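Local coordinates for Esterase/lipase-like protein (Caldicellulosiruptor lactoaceticus 6A, PDB 6A6O) that hydrolyses both acetyl esters and beta-1,4-xylosides, as a bifunctional acetyl esterase and xylosidase with an alpha/beta-hydrolase fold, at residues I174-F179 against W199-H204; C170-S175 against E228-F233; F179-S184 against S223-E228; G63-R68 against K186-E191. All blocks are in the same frame, centred on the assembly; numbering follows the deposited sequence.

Contact 1 (I174-F179 against W199-H204); sequences ISLAEF and WTLSSH
Ile174 and Ser175 pass close to Ser202 and Ser203 where two irregular stretches run 114° apart, the CA atoms of Ser175 and Ser202 only 4.2 Å from each other. Ser203 N donates to Ile174 O over 3.0 Å, reaching the oxygen from above its carbonyl plane. Ser202 CA sends a C-H to the same oxygen. One step on, the roles reverse: Leu176 N gives a nearly straight bond (167°) to Ser202 OG at 2.9 Å. The Ser202 hydroxyl lies beside its own backbone N (chi1 -65°) and also bonds Val198 O in the helix 195-200, so it ties that helix end to the loop. Leu176 CD1 packs on Leu201 CB at 3.8 Å, the two side chains crossing obliquely. Ile174 straddles Ser203 OG with CG2 and CD1, the latter at 3.4 Å, while that hydroxyl bonds Ser140 of helix 134-142. His204 brings its ring obliquely to the loop, CE1 coming 3.9 Å from Ser175 CB. The loop after strand 167-170 is thus held by one backbone bond and one serine hydroxyl, but His204 ND1, buried against Ile174 CG2, has no polar partner in the model, a probable energetic cost.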
# COMPACT_ATOMS: atom_id res chain seq x y z
N ILE A 174 -0.85 -12.07 -1.54
CA ILE A 174 -0.40 -11.84 -2.91
C ILE A 174 -1.26 -12.66 -3.85
O ILE A 174 -1.90 -12.13 -4.78
CB ILE A 174 1.09 -12.19 -3.09
CG1 ILE A 174 2.00 -11.19 -2.36
CG2 ILE A 174 1.48 -12.25 -4.58
CD1 ILE A 174 1.97 -9.75 -2.93
N SER A 175 -1.29 -13.97 -3.62
CA SER A 175 -2.05 -14.90 -4.43
C SER A 175 -3.47 -15.07 -3.88
O SER A 175 -3.68 -15.17 -2.67
CB SER A 175 -1.34 -16.26 -4.47
OG SER A 175 -2.14 -17.24 -5.09
N LEU A 176 -4.44 -15.12 -4.79
CA LEU A 176 -5.83 -15.28 -4.41
C LEU A 176 -6.22 -16.76 -4.42
O LEU A 176 -7.16 -17.17 -3.73
CB LEU A 176 -6.74 -14.50 -5.36
CG LEU A 176 -6.93 -13.02 -5.05
CD1 LEU A 176 -8.32 -12.55 -5.45
CD2 LEU A 176 -6.68 -12.75 -3.57
N ALA A 177 -5.49 -17.56 -5.19
CA ALA A 177 -5.74 -18.99 -5.29
C ALA A 177 -4.79 -19.77 -4.39
O ALA A 177 -4.98 -19.83 -3.17
CB ALA A 177 -5.62 -19.46 -6.73
N GLU A 178 -3.78 -20.38 -4.99
CA GLU A 178 -2.80 -21.15 -4.24
C GLU A 178 -2.19 -20.29 -3.14
O GLU A 178 -1.83 -19.14 -3.38
CB GLU A 178 -1.70 -21.68 -5.17
CG GLU A 178 -0.52 -22.30 -4.44
CD GLU A 178 -0.37 -23.78 -4.74
OE1 GLU A 178 0.42 -24.13 -5.64
OE2 GLU A 178 -1.04 -24.60 -4.07
N PHE A 179 -2.07 -20.85 -1.94
CA PHE A 179 -1.51 -20.10 -0.81
C PHE A 179 -2.32 -18.86 -0.46
O PHE A 179 -1.80 -17.97 0.21
CB PHE A 179 -0.05 -19.71 -1.06
CG PHE A 179 0.79 -20.83 -1.63
CD1 PHE A 179 1.06 -21.96 -0.88
CD2 PHE A 179 1.32 -20.73 -2.90
CE1 PHE A 179 1.83 -22.98 -1.40
CE2 PHE A 179 2.09 -21.74 -3.43
CZ PHE A 179 2.35 -22.87 -2.68
N TRP A 199 -7.17 -14.61 -11.15
CA TRP A 199 -5.87 -14.54 -11.80
C TRP A 199 -5.33 -13.11 -11.80
O TRP A 199 -4.17 -12.88 -11.42
CB TRP A 199 -5.98 -15.09 -13.22
CG TRP A 199 -4.65 -15.36 -13.85
CD1 TRP A 199 -4.01 -16.57 -13.93
CD2 TRP A 199 -3.80 -14.41 -14.50
NE1 TRP A 199 -2.81 -16.42 -14.59
CE2 TRP A 199 -2.66 -15.11 -14.95
CE3 TRP A 199 -3.90 -13.03 -14.75
CZ2 TRP A 199 -1.61 -14.48 -15.62
CZ3 TRP A 199 -2.85 -12.40 -15.42
CH2 TRP A 199 -1.72 -13.13 -15.85
N THR A 200 -6.14 -12.13 -12.23
CA THR A 200 -5.60 -10.78 -12.36
C THR A 200 -5.40 -10.11 -11.01
O THR A 200 -4.60 -9.16 -10.91
CB THR A 200 -6.49 -9.91 -13.25
OG1 THR A 200 -7.76 -9.72 -12.61
CG2 THR A 200 -6.69 -10.58 -14.62
N LEU A 201 -6.05 -10.59 -9.95
CA LEU A 201 -5.84 -10.05 -8.61
C LEU A 201 -4.87 -10.90 -7.79
O LEU A 201 -4.64 -10.60 -6.61
CB LEU A 201 -7.17 -9.92 -7.88
CG LEU A 201 -8.17 -9.02 -8.59
CD1 LEU A 201 -9.48 -9.00 -7.80
CD2 LEU A 201 -7.61 -7.61 -8.78
N SER A 202 -4.30 -11.95 -8.38
CA SER A 202 -3.12 -12.60 -7.81
C SER A 202 -1.93 -11.79 -8.33
O SER A 202 -1.53 -11.92 -9.49
CB SER A 202 -3.06 -14.07 -8.21
OG SER A 202 -4.16 -14.77 -7.64
N SER A 203 -1.40 -10.90 -7.49
CA SER A 203 -0.64 -9.78 -8.02
C SER A 203 0.71 -10.20 -8.60
O SER A 203 1.25 -9.46 -9.44
CB SER A 203 -0.44 -8.71 -6.94
OG SER A 203 0.24 -9.22 -5.80
N HIS A 204 1.25 -11.35 -8.20
CA HIS A 204 2.49 -11.80 -8.84
C HIS A 204 2.29 -12.04 -10.34
O HIS A 204 3.24 -11.90 -11.12
CB HIS A 204 3.04 -13.06 -8.15
CG HIS A 204 2.16 -14.27 -8.25
ND1 HIS A 204 0.93 -14.35 -7.63
CD2 HIS A 204 2.35 -15.46 -8.87
CE1 HIS A 204 0.39 -15.54 -7.88
NE2 HIS A 204 1.24 -16.23 -8.62

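Contact 2 (C170-S175 against E228-F233); sequences CYPVIS and ENSLLF
In this alpha/beta-hydrolase fold, the loop leaving strand 167-170 is pinned to the first turn of helix 228-239, with Asn229 as the link between them. Its amide oxygen OD1 takes two consecutive backbone N-H groups: Ser175 N at 2.9 Å, almost in line with the amide C=O, and Ile174 N at 3.1 Å, from above the amide plane and along a more bent path (145°). A water lies within hydrogen-bonding distance of both Asn229 OD1 and Ser175 O, so the amide oxygen has three polar neighbours. The other end of the amide is also fixed, since ND2 donates to Phe179 O and Pro226 O; with both ends engaged, the amide can hardly flip. Asn229 CG sits beside its own backbone N (chi1 -76°), which carries the amide from the helix to the loop and lays CB 3.3 Å from Pro172 O.

Around this polar centre, mostly carbon atoms meet. Ile174 points at the helix, its CG1 3.4 Å from Asn229 O, and crosses Phe233 at about a right angle, CD1 meeting the ring carbon CD1 obliquely. Ser175 CB faces Leu232 CD1 more loosely. Nearby, Val173 points away from the helix, and its side chain touches the residues of a probable Ser133-Asp222-His254 catalytic triad, so the loop lies between the helix and the likely active site. At the strand end of the contact, Ser230 OG, hydrogen-bonded to His218 ND1, rests against the proline ring, 3.3 Å from Pro172 CD.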
# COMPACT_ATOMS: atom_id res chain seq x y z
N CYS A 170 4.67 -6.05 3.45
CA CYS A 170 4.94 -6.62 4.76
C CYS A 170 3.97 -7.77 4.98
O CYS A 170 2.75 -7.54 5.02
CB CYS A 170 4.79 -5.56 5.86
SG CYS A 170 5.66 -4.01 5.51
N TYR A 171 4.52 -8.99 5.13
CA TYR A 171 3.75 -10.23 5.12
C TYR A 171 2.51 -10.13 4.23
O TYR A 171 1.39 -10.34 4.70
CB TYR A 171 3.40 -10.66 6.56
CG TYR A 171 2.99 -9.56 7.54
CD1 TYR A 171 1.66 -9.13 7.62
CD2 TYR A 171 3.93 -8.99 8.39
CE1 TYR A 171 1.29 -8.14 8.53
CE2 TYR A 171 3.57 -8.00 9.30
CZ TYR A 171 2.25 -7.59 9.37
OH TYR A 171 1.91 -6.61 10.28
N PRO A 172 2.69 -9.87 2.93
CA PRO A 172 1.54 -9.58 2.05
C PRO A 172 0.73 -10.80 1.63
O PRO A 172 1.25 -11.88 1.36
CB PRO A 172 2.21 -8.96 0.81
CG PRO A 172 3.55 -9.66 0.77
CD PRO A 172 3.97 -9.72 2.21
N VAL A 173 -0.59 -10.58 1.58
CA VAL A 173 -1.47 -11.36 0.72
C VAL A 173 -1.12 -11.04 -0.73
O VAL A 173 -1.05 -9.87 -1.10
CB VAL A 173 -2.93 -11.01 1.03
CG1 VAL A 173 -3.88 -11.59 0.01
CG2 VAL A 173 -3.28 -11.46 2.47
N ILE A 174 -0.85 -12.07 -1.54
CA ILE A 174 -0.40 -11.84 -2.91
C ILE A 174 -1.26 -12.66 -3.85
O ILE A 174 -1.90 -12.13 -4.78
CB ILE A 174 1.09 -12.19 -3.09
CG1 ILE A 174 2.00 -11.19 -2.36
CG2 ILE A 174 1.48 -12.25 -4.58
CD1 ILE A 174 1.97 -9.75 -2.93
N SER A 175 -1.29 -13.97 -3.62
CA SER A 175 -2.05 -14.90 -4.43
C SER A 175 -3.47 -15.07 -3.88
O SER A 175 -3.68 -15.17 -2.67
CB SER A 175 -1.34 -16.26 -4.47
OG SER A 175 -2.14 -17.24 -5.09
N GLU A 228 4.97 -18.28 1.02
CA GLU A 228 4.97 -18.46 -0.43
C GLU A 228 4.45 -17.22 -1.18
O GLU A 228 4.83 -16.99 -2.33
CB GLU A 228 4.11 -19.66 -0.81
CG GLU A 228 4.77 -20.99 -0.50
CD GLU A 228 4.31 -21.59 0.83
OE1 GLU A 228 4.03 -20.82 1.78
OE2 GLU A 228 4.23 -22.83 0.92
N ASN A 229 3.58 -16.43 -0.54
CA ASN A 229 3.07 -15.24 -1.21
C ASN A 229 4.19 -14.26 -1.55
O ASN A 229 4.25 -13.73 -2.66
CB ASN A 229 2.00 -14.57 -0.32
CG ASN A 229 0.68 -15.30 -0.36
OD1 ASN A 229 -0.12 -15.08 -1.26
ND2 ASN A 229 0.45 -16.20 0.61
N SER A 230 5.10 -14.02 -0.59
CA SER A 230 6.24 -13.14 -0.85
C SER A 230 7.21 -13.78 -1.83
O SER A 230 7.78 -13.09 -2.68
CB SER A 230 6.97 -12.79 0.44
OG SER A 230 6.21 -11.87 1.20
N LEU A 231 7.43 -15.10 -1.72
CA LEU A 231 8.33 -15.78 -2.64
C LEU A 231 7.82 -15.70 -4.08
O LEU A 231 8.60 -15.50 -5.02
CB LEU A 231 8.53 -17.24 -2.20
CG LEU A 231 9.22 -17.42 -0.85
CD1 LEU A 231 9.14 -18.89 -0.38
CD2 LEU A 231 10.67 -16.95 -0.96
N LEU A 232 6.50 -15.87 -4.27
CA LEU A 232 5.92 -15.76 -5.61
C LEU A 232 6.10 -14.37 -6.19
O LEU A 232 6.40 -14.21 -7.38
CB LEU A 232 4.43 -16.12 -5.59
CG LEU A 232 4.06 -17.60 -5.46
CD1 LEU A 232 2.56 -17.74 -5.23
CD2 LEU A 232 4.47 -18.34 -6.71
N PHE A 233 5.88 -13.33 -5.38
CA PHE A 233 6.03 -11.98 -5.91
C PHE A 233 7.49 -11.71 -6.25
O PHE A 233 7.78 -11.09 -7.29
CB PHE A 233 5.48 -10.95 -4.91
CG PHE A 233 5.12 -9.63 -5.54
CD1 PHE A 233 3.91 -9.48 -6.23
CD2 PHE A 233 5.96 -8.54 -5.44
CE1 PHE A 233 3.56 -8.26 -6.81
CE2 PHE A 233 5.63 -7.31 -6.03
CZ PHE A 233 4.42 -7.18 -6.71
O HOH W 1 -2.74 -14.69 -0.08

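Contact 3 (F179-S184 against S223-E228); sequences FAHEGS and SSVPVE
Phe179 and Glu228 make the broad stacking contact here, a CH-pi interaction in which Glu228 CB stands over the ring centre, 3.6 Å from the centroid and 12° off the ring normal. Bent at chi2 (97°), the glutamate chain folds back along the same ring, and its carboxylate stacks over the CD1-CE1 side with the two planes 29° apart; OE2 comes 3.3 Å from Phe179 CE1. Phe179 itself has a positive phi, and its CG lies beside the backbone N, an orientation that brings the ring across to the start of helix 228-239.

Van der Waals contacts continue along the loop. Pro226 places CB 4.0 Å from Phe179 CB, obliquely to the ring, and its CD lies 3.4 Å from Phe179 O. Val225 CG2 meets the His181 ring obliquely, 3.9 Å from CD2, the two side chains crossing at about a right angle.

Edge and capping contacts gather at His181. Its CD2 edge faces Ser224 O, 3.3 Å away and near the ring plane. On the other side of the ring, ND1 caps helix 182-189 from the N-cap position: Ser184 N donates to it at 3.0 Å, tilted from the ring plane, and Ser184 OG also hydrogen-bonds ND1. Asp222 of the probable triad accepts at OD1 from Ser224 N and Val225 N, within the segment 223-228 itself. The two segments meet through one ring face, one ring edge, C-H groups and carbonyl oxygens, so packing holds them together without a hydrogen bond between them.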
# COMPACT_ATOMS: atom_id res chain seq x y z
N PHE A 179 -2.07 -20.85 -1.94
CA PHE A 179 -1.51 -20.10 -0.81
C PHE A 179 -2.32 -18.86 -0.46
O PHE A 179 -1.80 -17.97 0.21
CB PHE A 179 -0.05 -19.71 -1.06
CG PHE A 179 0.79 -20.83 -1.63
CD1 PHE A 179 1.06 -21.96 -0.88
CD2 PHE A 179 1.32 -20.73 -2.90
CE1 PHE A 179 1.83 -22.98 -1.40
CE2 PHE A 179 2.09 -21.74 -3.43
CZ PHE A 179 2.35 -22.87 -2.68
N ALA A 180 -3.58 -18.79 -0.87
CA ALA A 180 -4.40 -17.62 -0.59
C ALA A 180 -4.81 -17.55 0.88
O ALA A 180 -5.06 -18.57 1.52
CB ALA A 180 -5.66 -17.65 -1.45
N HIS A 181 -4.86 -16.33 1.41
CA HIS A 181 -5.61 -16.08 2.63
C HIS A 181 -7.09 -16.08 2.27
O HIS A 181 -7.58 -15.16 1.61
CB HIS A 181 -5.20 -14.74 3.24
CG HIS A 181 -5.82 -14.47 4.57
ND1 HIS A 181 -6.95 -13.70 4.73
CD2 HIS A 181 -5.49 -14.91 5.81
CE1 HIS A 181 -7.28 -13.66 6.00
NE2 HIS A 181 -6.41 -14.38 6.68
N GLU A 182 -7.81 -17.15 2.65
CA GLU A 182 -9.16 -17.32 2.13
C GLU A 182 -10.11 -16.26 2.67
O GLU A 182 -11.06 -15.87 1.97
CB GLU A 182 -9.67 -18.72 2.47
CG GLU A 182 -8.91 -19.85 1.77
CD GLU A 182 -9.10 -19.87 0.25
OE1 GLU A 182 -10.13 -19.35 -0.23
OE2 GLU A 182 -8.23 -20.44 -0.45
N GLY A 183 -9.88 -15.78 3.89
CA GLY A 183 -10.71 -14.70 4.41
C GLY A 183 -10.65 -13.46 3.55
O GLY A 183 -11.68 -12.87 3.21
N SER A 184 -9.44 -13.04 3.17
CA SER A 184 -9.29 -11.86 2.33
C SER A 184 -9.94 -12.08 0.97
O SER A 184 -10.60 -11.18 0.43
CB SER A 184 -7.81 -11.52 2.14
OG SER A 184 -7.18 -11.19 3.36
N SER A 223 1.38 -18.52 9.83
CA SER A 223 0.30 -19.49 9.67
C SER A 223 -0.98 -18.89 9.13
O SER A 223 -1.93 -19.63 8.84
CB SER A 223 0.02 -20.21 11.00
OG SER A 223 -0.40 -19.30 12.00
N SER A 224 -1.04 -17.57 8.96
CA SER A 224 -2.21 -16.94 8.36
C SER A 224 -2.02 -16.67 6.88
O SER A 224 -2.93 -16.91 6.08
CB SER A 224 -2.55 -15.63 9.07
OG SER A 224 -2.79 -15.86 10.44
N VAL A 225 -0.86 -16.13 6.51
CA VAL A 225 -0.60 -15.77 5.13
C VAL A 225 0.71 -16.46 4.78
O VAL A 225 1.77 -16.06 5.28
CB VAL A 225 -0.53 -14.24 4.93
CG1 VAL A 225 -0.16 -13.91 3.47
CG2 VAL A 225 -1.87 -13.58 5.28
N PRO A 226 0.66 -17.53 3.99
CA PRO A 226 1.87 -18.32 3.71
C PRO A 226 2.97 -17.45 3.14
O PRO A 226 2.73 -16.58 2.30
CB PRO A 226 1.39 -19.34 2.68
CG PRO A 226 -0.09 -19.48 2.96
CD PRO A 226 -0.55 -18.11 3.38
N VAL A 227 4.20 -17.71 3.59
CA VAL A 227 5.39 -17.02 3.08
C VAL A 227 5.54 -17.21 1.58
O VAL A 227 6.18 -16.39 0.91
CB VAL A 227 6.63 -17.53 3.85
CG1 VAL A 227 6.87 -19.02 3.56
CG2 VAL A 227 7.89 -16.68 3.54
N GLU A 228 4.97 -18.28 1.02
CA GLU A 228 4.97 -18.46 -0.43
C GLU A 228 4.45 -17.22 -1.18
O GLU A 228 4.83 -16.99 -2.33
CB GLU A 228 4.11 -19.66 -0.81
CG GLU A 228 4.77 -20.99 -0.50
CD GLU A 228 4.31 -21.59 0.83
OE1 GLU A 228 4.03 -20.82 1.78
OE2 GLU A 228 4.23 -22.83 0.92

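Contact 4 (G63-R68 against K186-E191); sequences GGYTHR and KALLGE
Tyr65 turns its ring flat against Leu188, at the place where the loop after strand 54-60 of the alpha/beta-hydrolase fold meets helix 182-189. Leu188 CD1 stands over the ring centre, 3.8 Å from the centroid and just 5° off the ring normal, a CH-pi contact of nearly ideal geometry. The second methyl, CD2, reaches further along the ring to CE2 at 3.7 Å, so the leucine fork spans from the centre to the CE2-CZ side while the two side chains lie oblique to one another. With chi1 at -169°, Leu188 throws CG away from the backbone N and both methyls toward the tyrosine.

Beyond the ring, Tyr65 OH bonds His137 ND1 on helix 134-142, which fixes how far the phenol swings. The positive phi of Tyr65 (62°), following that of Gly64, curls the loop so that successive residues of 64-66 bear on one helix residue. Ala187 is that residue, a small side chain lying under the turn: Tyr65 CB touches its CB at 3.8 Å, and Thr66 CG2 lies almost as near. The turn itself is closed by Gly63 O, which accepts from both Thr66 N and His67 N, approaching from the same face of its plane. The tightest approach across the contact is polar to apolar, Gly64 O lying 3.4 Å from Ala187 CB.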
# COMPACT_ATOMS: atom_id res chain seq x y z
N GLY A 63 -5.94 -6.16 7.58
CA GLY A 63 -7.26 -6.40 8.16
C GLY A 63 -8.20 -7.24 7.32
O GLY A 63 -9.42 -7.18 7.50
N GLY A 64 -7.65 -8.04 6.40
CA GLY A 64 -8.44 -9.02 5.67
C GLY A 64 -9.57 -8.47 4.83
O GLY A 64 -10.49 -9.22 4.49
N TYR A 65 -9.52 -7.19 4.47
CA TYR A 65 -10.58 -6.50 3.75
C TYR A 65 -11.89 -6.46 4.53
O TYR A 65 -12.96 -6.30 3.94
CB TYR A 65 -10.80 -7.10 2.35
CG TYR A 65 -9.68 -6.78 1.38
CD1 TYR A 65 -9.43 -5.47 0.98
CD2 TYR A 65 -8.87 -7.80 0.87
CE1 TYR A 65 -8.40 -5.18 0.09
CE2 TYR A 65 -7.85 -7.52 -0.02
CZ TYR A 65 -7.62 -6.22 -0.41
OH TYR A 65 -6.59 -5.94 -1.31
N THR A 66 -11.83 -6.60 5.86
CA THR A 66 -13.01 -6.41 6.70
C THR A 66 -12.85 -5.26 7.68
O THR A 66 -13.84 -4.79 8.24
CB THR A 66 -13.34 -7.68 7.50
OG1 THR A 66 -12.25 -8.02 8.36
CG2 THR A 66 -13.61 -8.85 6.56
N HIS A 67 -11.63 -4.81 7.92
CA HIS A 67 -11.35 -3.70 8.82
C HIS A 67 -9.95 -3.22 8.48
O HIS A 67 -9.29 -3.74 7.57
CB HIS A 67 -11.47 -4.13 10.29
CG HIS A 67 -10.50 -5.20 10.68
ND1 HIS A 67 -10.61 -6.50 10.24
CD2 HIS A 67 -9.37 -5.15 11.43
CE1 HIS A 67 -9.60 -7.21 10.72
NE2 HIS A 67 -8.84 -6.42 11.45
N ARG A 68 -9.48 -2.22 9.22
CA ARG A 68 -8.13 -1.70 9.01
C ARG A 68 -7.43 -1.65 10.36
O ARG A 68 -7.89 -0.98 11.28
CB ARG A 68 -8.17 -0.33 8.33
CG ARG A 68 -8.67 -0.43 6.87
CD ARG A 68 -8.88 0.93 6.24
NE ARG A 68 -9.61 1.80 7.16
CZ ARG A 68 -10.93 1.87 7.23
NH1 ARG A 68 -11.69 1.15 6.41
NH2 ARG A 68 -11.50 2.67 8.13
N LYS A 186 -12.44 -14.04 0.15
CA LYS A 186 -13.90 -14.03 0.27
C LYS A 186 -14.42 -12.62 0.52
O LYS A 186 -15.42 -12.20 -0.09
CB LYS A 186 -14.32 -14.97 1.39
CG LYS A 186 -15.83 -15.07 1.65
CD LYS A 186 -16.09 -15.77 2.98
CE LYS A 186 -17.58 -16.02 3.24
NZ LYS A 186 -18.01 -17.38 2.83
N ALA A 187 -13.77 -11.86 1.41
CA ALA A 187 -14.20 -10.49 1.66
C ALA A 187 -14.10 -9.64 0.40
O ALA A 187 -14.97 -8.80 0.14
CB ALA A 187 -13.37 -9.87 2.79
N LEU A 188 -13.07 -9.87 -0.42
CA LEU A 188 -12.86 -9.01 -1.58
C LEU A 188 -13.74 -9.40 -2.75
O LEU A 188 -14.23 -8.53 -3.48
CB LEU A 188 -11.38 -9.05 -1.99
CG LEU A 188 -10.86 -8.04 -3.01
CD1 LEU A 188 -11.02 -6.61 -2.49
CD2 LEU A 188 -9.39 -8.35 -3.32
N LEU A 189 -13.96 -10.71 -2.95
CA LEU A 189 -14.56 -11.20 -4.19
C LEU A 189 -15.89 -11.93 -4.01
O LEU A 189 -16.59 -12.11 -5.01
CB LEU A 189 -13.59 -12.14 -4.91
CG LEU A 189 -12.31 -11.47 -5.42
CD1 LEU A 189 -11.46 -12.46 -6.22
CD2 LEU A 189 -12.65 -10.25 -6.26
N GLY A 190 -16.24 -12.36 -2.81
CA GLY A 190 -17.42 -13.20 -2.65
C GLY A 190 -17.08 -14.68 -2.70
O GLY A 190 -15.92 -15.08 -2.72
N GLU A 191 -18.13 -15.50 -2.76
CA GLU A 191 -17.95 -16.93 -2.52
C GLU A 191 -17.71 -17.75 -3.78
O GLU A 191 -17.18 -18.87 -3.67
CB GLU A 191 -19.16 -17.49 -1.76
CG GLU A 191 -18.80 -18.04 -0.39
CD GLU A 191 -19.89 -18.92 0.19
OE1 GLU A 191 -20.88 -18.37 0.72
OE2 GLU A 191 -19.77 -20.16 0.10

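In the fold
Contacts 1, 2 and 3 share the chain between strand 167-170 and helix 182-189: contacts 1 and 2 have Ile174 and Ser175 in common, contacts 1 and 3 Phe179, and contacts 2 and 3 Glu228. The centres of 2 and 3 lie about 8 Å apart, joined by Asn229 ND2 to Phe179 O at 2.9 Å. Contact 4 uses the same helix 182-189 against the loop 63-68; its centre is about 13 Å from that of contact 3, with Ser184 OG packing 3.4 Å from Gly64 CA, and about 17 Å from that of contact 2. Val173 and Val225 touch the probable Ser133-Asp222-His254 triad, so contacts 2 and 3 both border the likely active site.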